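Local coordinates for exopolysaccharide biosynthesis protein (Pantoea stewartii subsp. stewartii DC283, PDB 6TGF) that modifies the glycans of bacterial biofilm, probably by hydrolysis, and is built on a parallel beta-helix fold like that of bacteriophage tailspikes, at residues P253-M258 against C283-E288; I445-N450 against L466-N471; Q566-N571 against A634-S639; W459-L464 against L480-T485. One frame throughout, in Å; residues are numbered along the deposited sequence.

Interaction 1. Residues P253-M258 against C283-E288; sequences PAIKAM and CDFGEE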
loop_
_atom_site.group_PDB
_atom_site.type_symbol
_atom_site.label_atom_id
_atom_site.label_comp_id
_atom_site.label_asym_id
_atom_site.label_seq_id
_atom_site.Cartn_x
_atom_site.Cartn_y
_atom_site.Cartn_z
ATOM N N PRO B 253 -8.969 -20.141 -29.704
ATOM C CA PRO B 253 -10.380 -20.106 -30.097
ATOM C C PRO B 253 -11.325 -19.860 -28.910
ATOM O O PRO B 253 -12.240 -19.068 -29.053
ATOM C CB PRO B 253 -10.630 -21.498 -30.699
ATOM C CG PRO B 253 -9.266 -21.943 -31.173
ATOM C CD PRO B 253 -8.305 -21.379 -30.148
ATOM N N ALA B 254 -11.079 -20.540 -27.785
ATOM C CA ALA B 254 -11.857 -20.425 -26.528
ATOM C C ALA B 254 -11.742 -18.997 -25.983
ATOM O O ALA B 254 -12.783 -18.410 -25.635
ATOM C CB ALA B 254 -11.369 -21.439 -25.520
ATOM N N ILE B 255 -10.515 -18.468 -25.925
ATOM C CA ILE B 255 -10.197 -17.096 -25.424
ATOM C C ILE B 255 -10.927 -16.066 -26.296
ATOM O O ILE B 255 -11.520 -15.132 -25.725
ATOM C CB ILE B 255 -8.673 -16.863 -25.385
ATOM C CG1 ILE B 255 -8.010 -17.711 -24.296
ATOM C CG2 ILE B 255 -8.351 -15.384 -25.214
ATOM C CD1 ILE B 255 -6.508 -17.819 -24.421
ATOM N N LYS B 256 -10.881 -16.236 -27.622
ATOM C CA LYS B 256 -11.569 -15.359 -28.609
ATOM C C LYS B 256 -13.089 -15.466 -28.428
ATOM O O LYS B 256 -13.762 -14.419 -28.485
ATOM C CB LYS B 256 -11.159 -15.727 -30.037
ATOM C CG LYS B 256 -9.722 -15.379 -30.404
ATOM C CD LYS B 256 -9.463 -15.390 -31.893
ATOM C CE LYS B 256 -7.991 -15.395 -32.251
ATOM N NZ LYS B 256 -7.559 -16.705 -32.794
ATOM N N ALA B 257 -13.606 -16.682 -28.220
ATOM C CA ALA B 257 -15.047 -16.979 -28.044
ATOM C C ALA B 257 -15.564 -16.317 -26.760
ATOM O O ALA B 257 -16.585 -15.599 -26.833
ATOM C CB ALA B 257 -15.273 -18.470 -28.021
ATOM N N MET B 258 -14.884 -16.555 -25.631
ATOM C CA MET B 258 -15.269 -16.025 -24.295
ATOM C C MET B 258 -15.173 -14.496 -24.311
ATOM O O MET B 258 -16.034 -13.849 -23.682
ATOM C CB MET B 258 -14.377 -16.579 -23.179
ATOM C CG MET B 258 -14.878 -16.222 -21.791
ATOM S SD MET B 258 -13.982 -17.063 -20.467
ATOM C CE MET B 258 -15.061 -16.726 -19.078
ATOM N N CYS B 283 -3.462 -13.881 -30.076
ATOM C CA CYS B 283 -4.872 -13.409 -30.117
ATOM C C CYS B 283 -4.895 -11.912 -30.445
ATOM O O CYS B 283 -4.373 -11.125 -29.631
ATOM C CB CYS B 283 -5.580 -13.666 -28.791
ATOM S SG CYS B 283 -5.883 -15.423 -28.463
ATOM N N ASP B 284 -5.476 -11.546 -31.592
ATOM C CA ASP B 284 -5.571 -10.144 -32.082
ATOM C C ASP B 284 -7.002 -9.632 -31.871
ATOM O O ASP B 284 -7.891 -10.022 -32.651
ATOM C CB ASP B 284 -5.128 -10.041 -33.545
ATOM C CG ASP B 284 -4.778 -8.631 -33.993
ATOM O OD1 ASP B 284 -5.488 -7.687 -33.587
ATOM O OD2 ASP B 284 -3.791 -8.486 -34.744
ATOM N N PHE B 285 -7.203 -8.798 -30.846
ATOM C CA PHE B 285 -8.444 -8.020 -30.589
ATOM C C PHE B 285 -8.193 -6.552 -30.959
ATOM O O PHE B 285 -8.703 -5.648 -30.261
ATOM C CB PHE B 285 -8.870 -8.147 -29.123
ATOM C CG PHE B 285 -8.756 -9.530 -28.535
ATOM C CD1 PHE B 285 -9.673 -10.518 -28.858
ATOM C CD2 PHE B 285 -7.739 -9.841 -27.646
ATOM C CE1 PHE B 285 -9.571 -11.788 -28.308
ATOM C CE2 PHE B 285 -7.637 -11.112 -27.097
ATOM C CZ PHE B 285 -8.555 -12.081 -27.429
ATOM N N GLY B 286 -7.435 -6.325 -32.038
ATOM C CA GLY B 286 -6.819 -5.025 -32.367
ATOM C C GLY B 286 -7.711 -4.147 -33.228
ATOM O O GLY B 286 -8.809 -4.602 -33.612
ATOM N N GLU B 287 -7.235 -2.929 -33.509
ATOM C CA GLU B 287 -7.865 -1.900 -34.385
ATOM C C GLU B 287 -9.126 -1.341 -33.712
ATOM O O GLU B 287 -9.092 -0.157 -33.322
ATOM C CB GLU B 287 -8.150 -2.457 -35.783
ATOM C CG GLU B 287 -6.889 -2.765 -36.576
ATOM C CD GLU B 287 -6.277 -4.136 -36.340
ATOM O OE1 GLU B 287 -7.040 -5.101 -36.134
ATOM O OE2 GLU B 287 -5.034 -4.236 -36.370
ATOM N N GLU B 288 -10.189 -2.145 -33.586
ATOM C CA GLU B 288 -11.467 -1.721 -32.948
ATOM C C GLU B 288 -11.190 -1.276 -31.506
ATOM O O GLU B 288 -10.681 -2.095 -30.719
ATOM C CB GLU B 288 -12.523 -2.831 -32.981
ATOM C CG GLU B 288 -13.526 -2.680 -34.115
ATOM C CD GLU B 288 -14.989 -2.809 -33.724
ATOM O OE1 GLU B 288 -15.285 -2.829 -32.510
ATOM O OE2 GLU B 288 -15.834 -2.883 -34.637
#
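Lys256, Cys283 and Phe285 contribute most of the surface buried where helix 252-265 packs against the beginning of the parallel beta-helix, the fold this enzyme shares with phage tailspikes. Strand 283-284 is the outermost strand of a parallel sheet. One flank is bonded to strand 318-324, and the helix lays Ile255 and Lys256 against Cys283 and Phe285, an example of a helix covering an outermost strand of one sheet of a solenoid without joining it. No hydrogen bond passes between residues 253-258 and 283-288, which meet through carbon and sulfur alone. Cys283 points its side chain at the helix, and SG lies 4.1 Å from Ile255 CG2. The lysine is used for its aliphatic stem: Lys256 CG passes 4.3 Å from Cys283 SG, while Lys256 CE comes equally near to Cys283 CA. Although its first side-chain bond runs across rather than toward the helix, Phe285 carries its ring nearer to it, with CG beside the backbone N (chi1 -42°). Residues 253-258 touch the ring at its edge. Tyr259 and Phe293 meet the same ring at inclined angles, so the aromatic group is shared between the helix and the coil. At its rim, Phe285 CE1 lies 4.1 Å from Lys256 CA, and the neighbouring CZ lies 4.0 Å from Ile255 CG2, a methyl group in the plane of the ring.

Interaction 2. Residues I445-N450 against L466-N471; sequences IEHCDN and LEDCKN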
loop_
_atom_site.group_PDB
_atom_site.type_symbol
_atom_site.label_atom_id
_atom_site.label_comp_id
_atom_site.label_asym_id
_atom_site.label_seq_id
_atom_site.Cartn_x
_atom_site.Cartn_y
_atom_site.Cartn_z
ATOM N N ILE B 445 15.890 -5.344 -8.334
ATOM C CA ILE B 445 16.422 -5.701 -9.683
ATOM C C ILE B 445 17.850 -6.222 -9.491
ATOM O O ILE B 445 18.746 -5.400 -9.218
ATOM C CB ILE B 445 16.352 -4.506 -10.658
ATOM C CG1 ILE B 445 14.925 -3.964 -10.787
ATOM C CG2 ILE B 445 16.937 -4.882 -12.013
ATOM C CD1 ILE B 445 14.832 -2.611 -11.456
ATOM N N GLU B 446 18.038 -7.538 -9.610
ATOM C CA GLU B 446 19.316 -8.235 -9.306
ATOM C C GLU B 446 19.824 -8.944 -10.565
ATOM O O GLU B 446 19.017 -9.617 -11.230
ATOM C CB GLU B 446 19.120 -9.239 -8.168
ATOM C CG GLU B 446 18.270 -8.710 -7.028
ATOM C CD GLU B 446 18.341 -9.549 -5.765
ATOM O OE1 GLU B 446 19.429 -9.599 -5.157
ATOM O OE2 GLU B 446 17.315 -10.159 -5.401
ATOM N N HIS B 447 21.116 -8.785 -10.870
ATOM C CA HIS B 447 21.848 -9.509 -11.946
ATOM C C HIS B 447 21.214 -9.224 -13.316
ATOM O O HIS B 447 21.343 -10.083 -14.208
ATOM C CB HIS B 447 21.899 -11.010 -11.624
ATOM C CG HIS B 447 22.101 -11.311 -10.175
ATOM N ND1 HIS B 447 23.312 -11.113 -9.538
ATOM C CD2 HIS B 447 21.253 -11.786 -9.236
ATOM C CE1 HIS B 447 23.202 -11.458 -8.271
ATOM N NE2 HIS B 447 21.948 -11.876 -8.060
ATOM N N CYS B 448 20.573 -8.060 -13.477
ATOM C CA CYS B 448 19.932 -7.601 -14.740
ATOM C C CYS B 448 20.848 -6.580 -15.425
ATOM O O CYS B 448 21.278 -5.631 -14.746
ATOM C CB CYS B 448 18.563 -6.982 -14.479
ATOM S SG CYS B 448 17.365 -8.132 -13.756
ATOM N N ASP B 449 21.130 -6.772 -16.717
ATOM C CA ASP B 449 22.094 -5.946 -17.494
ATOM C C ASP B 449 21.621 -4.490 -17.537
ATOM O O ASP B 449 22.468 -3.596 -17.351
ATOM C CB ASP B 449 22.293 -6.489 -18.912
ATOM C CG ASP B 449 23.329 -7.597 -19.008
ATOM O OD1 ASP B 449 23.741 -8.115 -17.948
ATOM O OD2 ASP B 449 23.712 -7.937 -20.146
ATOM N N ASN B 450 20.324 -4.268 -17.769
ATOM C CA ASN B 450 19.725 -2.923 -17.980
ATOM C C ASN B 450 18.500 -2.764 -17.083
ATOM O O ASN B 450 17.385 -3.071 -17.499
ATOM C CB ASN B 450 19.380 -2.699 -19.454
ATOM C CG ASN B 450 20.599 -2.759 -20.350
ATOM O OD1 ASN B 450 21.475 -1.902 -20.273
ATOM N ND2 ASN B 450 20.667 -3.771 -21.200
ATOM N N LEU B 466 19.027 -2.197 -6.393
ATOM C CA LEU B 466 19.790 -2.653 -7.584
ATOM C C LEU B 466 21.058 -3.356 -7.087
ATOM O O LEU B 466 21.854 -2.700 -6.393
ATOM C CB LEU B 466 20.125 -1.449 -8.471
ATOM C CG LEU B 466 18.939 -0.578 -8.887
ATOM C CD1 LEU B 466 19.417 0.721 -9.514
ATOM C CD2 LEU B 466 18.023 -1.324 -9.843
ATOM N N GLU B 467 21.212 -4.647 -7.396
ATOM C CA GLU B 467 22.363 -5.484 -6.958
ATOM C C GLU B 467 22.970 -6.196 -8.171
ATOM O O GLU B 467 22.229 -6.910 -8.867
ATOM C CB GLU B 467 21.922 -6.499 -5.901
ATOM C CG GLU B 467 21.457 -5.863 -4.601
ATOM C CD GLU B 467 21.442 -6.797 -3.401
ATOM O OE1 GLU B 467 21.317 -6.293 -2.263
ATOM O OE2 GLU B 467 21.549 -8.028 -3.603
ATOM N N ASP B 468 24.268 -5.986 -8.410
ATOM C CA ASP B 468 25.076 -6.689 -9.442
ATOM C C ASP B 468 24.467 -6.457 -10.831
ATOM O O ASP B 468 24.463 -7.402 -11.642
ATOM C CB ASP B 468 25.196 -8.181 -9.118
ATOM C CG ASP B 468 26.184 -8.924 -10.003
ATOM O OD1 ASP B 468 27.315 -8.423 -10.168
ATOM O OD2 ASP B 468 25.810 -9.989 -10.530
ATOM N N CYS B 469 23.988 -5.239 -11.098
ATOM C CA CYS B 469 23.423 -4.821 -12.409
ATOM C C CYS B 469 24.536 -4.194 -13.254
ATOM O O CYS B 469 25.151 -3.215 -12.788
ATOM C CB CYS B 469 22.254 -3.863 -12.223
ATOM S SG CYS B 469 20.771 -4.689 -11.590
ATOM N N LYS B 470 24.780 -4.755 -14.443
ATOM C CA LYS B 470 25.917 -4.398 -15.336
ATOM C C LYS B 470 25.924 -2.886 -15.587
ATOM O O LYS B 470 27.001 -2.272 -15.453
ATOM C CB LYS B 470 25.820 -5.159 -16.661
ATOM C CG LYS B 470 27.014 -4.983 -17.589
ATOM C CD LYS B 470 26.881 -5.730 -18.893
ATOM C CE LYS B 470 28.038 -5.472 -19.831
ATOM N NZ LYS B 470 27.962 -6.331 -21.034
ATOM N N ASN B 471 24.766 -2.320 -15.934
ATOM C CA ASN B 471 24.611 -0.897 -16.336
ATOM C C ASN B 471 23.775 -0.161 -15.294
ATOM O O ASN B 471 23.058 -0.785 -14.513
ATOM C CB ASN B 471 23.993 -0.787 -17.731
ATOM C CG ASN B 471 24.865 -1.410 -18.799
ATOM O OD1 ASN B 471 26.016 -1.015 -18.971
ATOM N ND2 ASN B 471 24.332 -2.383 -19.518
#
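Ile445 runs beside Leu466 from the same face of the sheet, and its CB and CD1 both pack on Leu466 CD2, with CB at 3.7 Å. They are matched residues on successive rungs of the parallel beta-helix, and the next pair, Glu446 and Glu467, projects from the other face of the sheet. Glu467 N donates to Ile445 O, and His447 N to Glu467 O, before both strands end in turns of like shape. From the second turn, Cys469 SG reaches back to Ile445 CG2, 3.9 Å away. Farther along, Asn471 N donates to Asp449 O, while Asn471 ND2 makes a weak bond to Asn450 OD1, the amides side by side with their planes nearly parallel, 11° apart. Glu446 OE1 and Glu467 OE2 come within 3.1 Å, two like-charged acceptors with no hydrogen bond between them and their carboxylates turned steeply against each other, while Gln422 donates to Glu446 OE2. A side-chain link between the turns is His447 ND1 to Asp468 OD2, 2.9 Å and almost straight at 171°. The aspartate oxygen lies in the plane of the imidazole and uses its anti lone pair. ND1 is thereby identified as the donor, and the bond, together with the stack of His447 on His423, fixes the rotation of the ring.

Interaction 3. Residues Q566-N571 against A634-S639; sequences QSQFNN and AGWTPS. With EDO (1,2-ethanediol), chain C.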
loop_
_atom_site.group_PDB
_atom_site.type_symbol
_atom_site.label_atom_id
_atom_site.label_comp_id
_atom_site.label_asym_id
_atom_site.label_seq_id
_atom_site.Cartn_x
_atom_site.Cartn_y
_atom_site.Cartn_z
ATOM N N GLN B 566 26.684 32.209 23.438
ATOM C CA GLN B 566 27.582 33.173 24.130
ATOM C C GLN B 566 27.764 32.798 25.605
ATOM O O GLN B 566 26.966 31.992 26.126
ATOM C CB GLN B 566 27.020 34.590 24.011
ATOM C CG GLN B 566 25.737 34.814 24.799
ATOM C CD GLN B 566 25.478 36.281 25.030
ATOM O OE1 GLN B 566 24.976 36.984 24.157
ATOM N NE2 GLN B 566 25.818 36.752 26.218
ATOM N N SER B 567 28.783 33.387 26.238
ATOM C CA SER B 567 29.033 33.369 27.704
ATOM C C SER B 567 28.288 34.540 28.356
ATOM O O SER B 567 28.136 35.586 27.691
ATOM C CB SER B 567 30.513 33.415 28.000
ATOM O OG SER B 567 30.753 33.631 29.382
ATOM N N GLN B 568 27.853 34.362 29.608
ATOM C CA GLN B 568 27.022 35.320 30.389
ATOM C C GLN B 568 25.594 35.338 29.830
ATOM O O GLN B 568 25.416 35.056 28.628
ATOM C CB GLN B 568 27.604 36.738 30.356
ATOM C CG GLN B 568 29.090 36.823 30.684
ATOM C CD GLN B 568 29.417 36.365 32.085
ATOM O OE1 GLN B 568 28.578 36.382 32.982
ATOM N NE2 GLN B 568 30.658 35.953 32.284
ATOM N N PHE B 569 24.617 35.649 30.685
ATOM C CA PHE B 569 23.205 35.929 30.310
ATOM C C PHE B 569 22.592 36.926 31.304
ATOM O O PHE B 569 21.360 36.915 31.484
ATOM C CB PHE B 569 22.405 34.625 30.244
ATOM C CG PHE B 569 22.523 33.761 31.474
ATOM C CD1 PHE B 569 23.548 32.838 31.594
ATOM C CD2 PHE B 569 21.615 33.875 32.514
ATOM C CE1 PHE B 569 23.660 32.044 32.725
ATOM C CE2 PHE B 569 21.730 33.081 33.646
ATOM C CZ PHE B 569 22.751 32.167 33.749
ATOM N N ASN B 570 23.428 37.770 31.918
ATOM C CA ASN B 570 23.000 38.834 32.865
ATOM C C ASN B 570 22.465 40.014 32.048
ATOM O O ASN B 570 22.958 40.228 30.921
ATOM C CB ASN B 570 24.129 39.249 33.815
ATOM C CG ASN B 570 25.371 39.736 33.096
ATOM O OD1 ASN B 570 26.333 38.990 32.938
ATOM N ND2 ASN B 570 25.355 40.980 32.648
ATOM N N ASN B 571 21.489 40.742 32.600
ATOM C CA ASN B 571 20.844 41.917 31.955
ATOM C C ASN B 571 21.827 43.095 31.933
ATOM O O ASN B 571 22.922 42.972 32.517
ATOM C CB ASN B 571 19.536 42.297 32.658
ATOM C CG ASN B 571 18.384 41.391 32.284
ATOM O OD1 ASN B 571 17.975 40.539 33.068
ATOM N ND2 ASN B 571 17.860 41.562 31.081
ATOM N N ALA B 634 33.195 28.241 28.483
ATOM C CA ALA B 634 33.299 29.430 29.362
ATOM C C ALA B 634 32.372 29.285 30.573
ATOM O O ALA B 634 31.469 28.432 30.538
ATOM C CB ALA B 634 32.967 30.677 28.580
ATOM N N GLY B 635 32.600 30.096 31.609
ATOM C CA GLY B 635 31.699 30.215 32.770
ATOM C C GLY B 635 30.415 30.927 32.385
ATOM O O GLY B 635 30.498 31.924 31.639
ATOM N N TRP B 636 29.270 30.423 32.857
ATOM C CA TRP B 636 27.915 31.002 32.637
ATOM C C TRP B 636 27.595 31.083 31.139
ATOM O O TRP B 636 27.035 32.116 30.718
ATOM C CB TRP B 636 27.794 32.381 33.301
ATOM C CG TRP B 636 27.956 32.367 34.790
ATOM C CD1 TRP B 636 28.874 33.062 35.521
ATOM C CD2 TRP B 636 27.168 31.623 35.736
ATOM N NE1 TRP B 636 28.713 32.804 36.856
ATOM C CE2 TRP B 636 27.674 31.924 37.019
ATOM C CE3 TRP B 636 26.089 30.736 35.628
ATOM C CZ2 TRP B 636 27.138 31.367 38.179
ATOM C CZ3 TRP B 636 25.559 30.187 36.776
ATOM C CH2 TRP B 636 26.078 30.500 38.033
ATOM N N THR B 637 27.935 30.047 30.366
ATOM C CA THR B 637 27.433 29.849 28.978
ATOM C C THR B 637 26.263 28.871 29.059
ATOM O O THR B 637 26.454 27.668 29.224
ATOM C CB THR B 637 28.549 29.462 27.998
ATOM O OG1 THR B 637 27.960 29.282 26.710
ATOM C CG2 THR B 637 29.297 28.205 28.373
ATOM N N PRO B 638 25.011 29.376 28.971
ATOM C CA PRO B 638 23.826 28.590 29.321
ATOM C C PRO B 638 23.400 27.563 28.259
ATOM O O PRO B 638 22.771 26.587 28.621
ATOM C CB PRO B 638 22.751 29.674 29.487
ATOM C CG PRO B 638 23.162 30.754 28.508
ATOM C CD PRO B 638 24.674 30.735 28.516
ATOM N N SER B 639 23.735 27.811 26.989
ATOM C CA SER B 639 23.364 26.953 25.832
ATOM C C SER B 639 24.243 27.299 24.625
ATOM O O SER B 639 24.134 28.435 24.123
ATOM C CB SER B 639 21.901 27.096 25.503
ATOM O OG SER B 639 21.557 28.458 25.287
HETATM C C1 EDO C . 24.936 35.234 36.359
HETATM O O1 EDO C . 24.941 33.862 36.702
HETATM C C2 EDO C . 25.999 35.601 35.385
HETATM O O2 EDO C . 25.532 35.883 34.075
#
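Ser567 and Gly635 supply one of three hydrogen bonds by which the loop 566-571 is held to the turn leading into strand 637-646. Two of the three use hydroxyl groups. Ser567 OG, placed opposite its own backbone N (chi1 170°), donates to Gly635 O over 2.8 Å, and Thr637 OG1 donates to Gln566 O over 2.9 Å, from well above the plane of that carbonyl. The third runs between backbones, from Gln568 N to Trp636 O. Inside the loop, Gln566 NE2 donates to both Ser567 O and Gln568 O, a double grip that helps to set the course of the chain, while Gln566 OE1 accepts from Gly588 N. Apolar contacts form a second group. Phe569 and Pro638 pass each other, running in opposite directions, with Phe569 CD1 3.7 Å from Pro638 CG; Phe569 also crosses Trp636 obliquely, CE1 at 4.0 Å from CE3 of the indole. Ser567 CB touches Ala634 CB. The last group involves an ethanediol, most likely a crystallisation additive: its O1 sits over the centre of one face of Trp636, 3.2 Å above the plane, and its O2 lies near Gln568 OE1 and Asn570 OD1. Phe569 and Asn571 also bond to a second subunit. The whole fastens a long loop to a strand start in the pair of antiparallel sheets that follows the beta-helix, consistent with a beta-sandwich at a subunit interface.

Interaction 4. Residues W459-L464 against L480-T485; sequences WIIDAL and LNTRQT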
loop_
_atom_site.group_PDB
_atom_site.type_symbol
_atom_site.label_atom_id
_atom_site.label_comp_id
_atom_site.label_asym_id
_atom_site.label_seq_id
_atom_site.Cartn_x
_atom_site.Cartn_y
_atom_site.Cartn_z
ATOM N N TRP B 459 9.383 10.722 -10.160
ATOM C CA TRP B 459 9.253 9.445 -9.410
ATOM C C TRP B 459 9.460 9.676 -7.910
ATOM O O TRP B 459 10.450 10.338 -7.545
ATOM C CB TRP B 459 10.256 8.413 -9.936
ATOM C CG TRP B 459 9.995 7.947 -11.335
ATOM C CD1 TRP B 459 10.467 8.499 -12.490
ATOM C CD2 TRP B 459 9.214 6.804 -11.730
ATOM N NE1 TRP B 459 10.030 7.787 -13.573
ATOM C CE2 TRP B 459 9.259 6.739 -13.139
ATOM C CE3 TRP B 459 8.483 5.834 -11.034
ATOM C CZ2 TRP B 459 8.601 5.743 -13.858
ATOM C CZ3 TRP B 459 7.830 4.851 -11.746
ATOM C CH2 TRP B 459 7.889 4.809 -13.140
ATOM N N ILE B 460 8.546 9.151 -7.088
ATOM C CA ILE B 460 8.823 8.747 -5.678
ATOM C C ILE B 460 9.377 7.319 -5.738
ATOM O O ILE B 460 8.713 6.460 -6.347
ATOM C CB ILE B 460 7.570 8.843 -4.782
ATOM C CG1 ILE B 460 7.117 10.294 -4.593
ATOM C CG2 ILE B 460 7.814 8.156 -3.443
ATOM C CD1 ILE B 460 5.782 10.443 -3.889
ATOM N N ILE B 461 10.555 7.085 -5.154
ATOM C CA ILE B 461 11.231 5.752 -5.143
ATOM C C ILE B 461 11.602 5.402 -3.697
ATOM O O ILE B 461 12.628 5.909 -3.209
ATOM C CB ILE B 461 12.452 5.741 -6.087
ATOM C CG1 ILE B 461 12.081 6.249 -7.485
ATOM C CG2 ILE B 461 13.080 4.354 -6.127
ATOM C CD1 ILE B 461 13.218 6.243 -8.486
ATOM N N ASP B 462 10.779 4.575 -3.045
ATOM C CA ASP B 462 11.039 4.005 -1.694
ATOM C C ASP B 462 11.485 2.548 -1.842
ATOM O O ASP B 462 10.781 1.784 -2.533
ATOM C CB ASP B 462 9.800 4.067 -0.799
ATOM C CG ASP B 462 9.396 5.468 -0.383
ATOM O OD1 ASP B 462 10.284 6.345 -0.299
ATOM O OD2 ASP B 462 8.191 5.671 -0.139
ATOM N N ALA B 463 12.604 2.190 -1.205
ATOM C CA ALA B 463 13.103 0.804 -1.044
ATOM C C ALA B 463 13.305 0.143 -2.414
ATOM O O ALA B 463 12.855 -1.007 -2.593
ATOM C CB ALA B 463 12.145 0.019 -0.180
ATOM N N LEU B 464 13.956 0.844 -3.347
ATOM C CA LEU B 464 14.468 0.241 -4.607
ATOM C C LEU B 464 15.852 -0.347 -4.317
ATOM O O LEU B 464 16.676 0.354 -3.700
ATOM C CB LEU B 464 14.528 1.294 -5.721
ATOM C CG LEU B 464 14.965 0.779 -7.094
ATOM C CD1 LEU B 464 13.975 -0.237 -7.647
ATOM C CD2 LEU B 464 15.144 1.927 -8.075
ATOM N N LEU B 480 13.604 12.928 -9.233
ATOM C CA LEU B 480 13.541 11.800 -8.264
ATOM C C LEU B 480 13.302 12.336 -6.847
ATOM O O LEU B 480 13.817 13.423 -6.527
ATOM C CB LEU B 480 14.840 10.992 -8.337
ATOM C CG LEU B 480 15.251 10.518 -9.731
ATOM C CD1 LEU B 480 16.424 9.554 -9.643
ATOM C CD2 LEU B 480 14.086 9.869 -10.466
ATOM N N ASN B 481 12.541 11.583 -6.049
ATOM C CA ASN B 481 12.235 11.860 -4.619
ATOM C C ASN B 481 12.329 10.525 -3.865
ATOM O O ASN B 481 11.312 9.804 -3.808
ATOM C CB ASN B 481 10.872 12.549 -4.485
ATOM C CG ASN B 481 10.666 13.233 -3.151
ATOM O OD1 ASN B 481 11.316 12.898 -2.163
ATOM N ND2 ASN B 481 9.757 14.195 -3.113
ATOM N N THR B 482 13.512 10.193 -3.336
ATOM C CA THR B 482 13.905 8.796 -3.002
ATOM C C THR B 482 14.177 8.631 -1.503
ATOM O O THR B 482 14.603 9.610 -0.860
ATOM C CB THR B 482 15.120 8.355 -3.831
ATOM O OG1 THR B 482 16.305 8.891 -3.240
ATOM C CG2 THR B 482 15.038 8.790 -5.278
ATOM N N ARG B 483 13.940 7.419 -0.987
ATOM C CA ARG B 483 14.340 6.976 0.376
ATOM C C ARG B 483 14.856 5.534 0.318
ATOM O O ARG B 483 14.243 4.714 -0.393
ATOM C CB ARG B 483 13.167 7.054 1.357
ATOM C CG ARG B 483 12.683 8.466 1.650
ATOM C CD ARG B 483 11.672 8.480 2.780
ATOM N NE ARG B 483 10.500 7.675 2.463
ATOM C CZ ARG B 483 9.554 7.329 3.331
ATOM N NH1 ARG B 483 9.628 7.711 4.596
ATOM N NH2 ARG B 483 8.534 6.592 2.927
ATOM N N GLN B 484 15.940 5.252 1.048
ATOM C CA GLN B 484 16.474 3.887 1.307
ATOM C C GLN B 484 16.736 3.166 -0.024
ATOM O O GLN B 484 16.271 2.019 -0.182
ATOM C CB GLN B 484 15.506 3.112 2.205
ATOM C CG GLN B 484 16.171 1.993 2.995
ATOM C CD GLN B 484 15.195 1.249 3.874
ATOM O OE1 GLN B 484 15.140 1.452 5.084
ATOM N NE2 GLN B 484 14.405 0.380 3.263
ATOM N N THR B 485 17.461 3.814 -0.941
ATOM C CA THR B 485 17.967 3.200 -2.197
ATOM C C THR B 485 19.167 2.315 -1.844
ATOM O O THR B 485 20.132 2.840 -1.256
ATOM C CB THR B 485 18.328 4.257 -3.248
ATOM O OG1 THR B 485 17.195 5.106 -3.435
ATOM C CG2 THR B 485 18.734 3.650 -4.574
HETATM O O HOH W 1 14.699 3.568 -3.013
#
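Asp462 and Arg483 face each other across adjacent parallel strands, and the arginine grips the carboxylate side-on. Its chain is extended at first and then bends at chi3 (-60°), which presents NE to Asp462 OD1 at 3.1 Å and NH2 to Asp462 OD2 at 3.2 Å. Both oxygens lie in the guanidinium plane, yet the nitrogens approach from above the carboxylate, the two planes being 61° apart. Each group has a further partner: Asp462 pairs with Arg483 of the third subunit, and Arg483 with Asp462 of the second, so the salt bridges link all three chains. The other face of the strands carries mainly apolar groups. Leu480 holds CG beside its backbone N (chi1 -53°) and brings CD2 to Trp459 CB at 4.1 Å, whereas the indole itself leads off to Leu432 and Ile454. Thr482 CG2 lies against Ile461 CB. Ala463 and Gln484 both adopt left-handed backbone angles at matching corners, and water 1 accepts from Leu464 N, donates to Arg483 O and bonds to Thr485 OG1 beside them. Strand 459-462 is flanked by strand 438-441, and strand 480-483 by strand 511-514, which places the pair within the stack of beta-helix rungs.

From the N terminus, interaction 1 comes first, closing a loop between helix 252-265 and strand 283-284 at the start of the beta-helix. Interactions 2 and 4 follow and cross: 459-464 opens interaction 4 before 466-471 completes interaction 2, and 480-485 then closes interaction 4. They share strand 458-467, which turns a corner at Ala463: interaction 4 joins the part before it to 479-488, and interaction 2 the part after it to 443-446; their centres are 17 Å apart. Interaction 3 lies beyond them, closing a longer loop in the antiparallel sheets beyond the beta-helix, its centre about 83 Å from that of interaction 1. Interactions 3 and 4 both touch the second subunit, tying parts of the chain into the trimer.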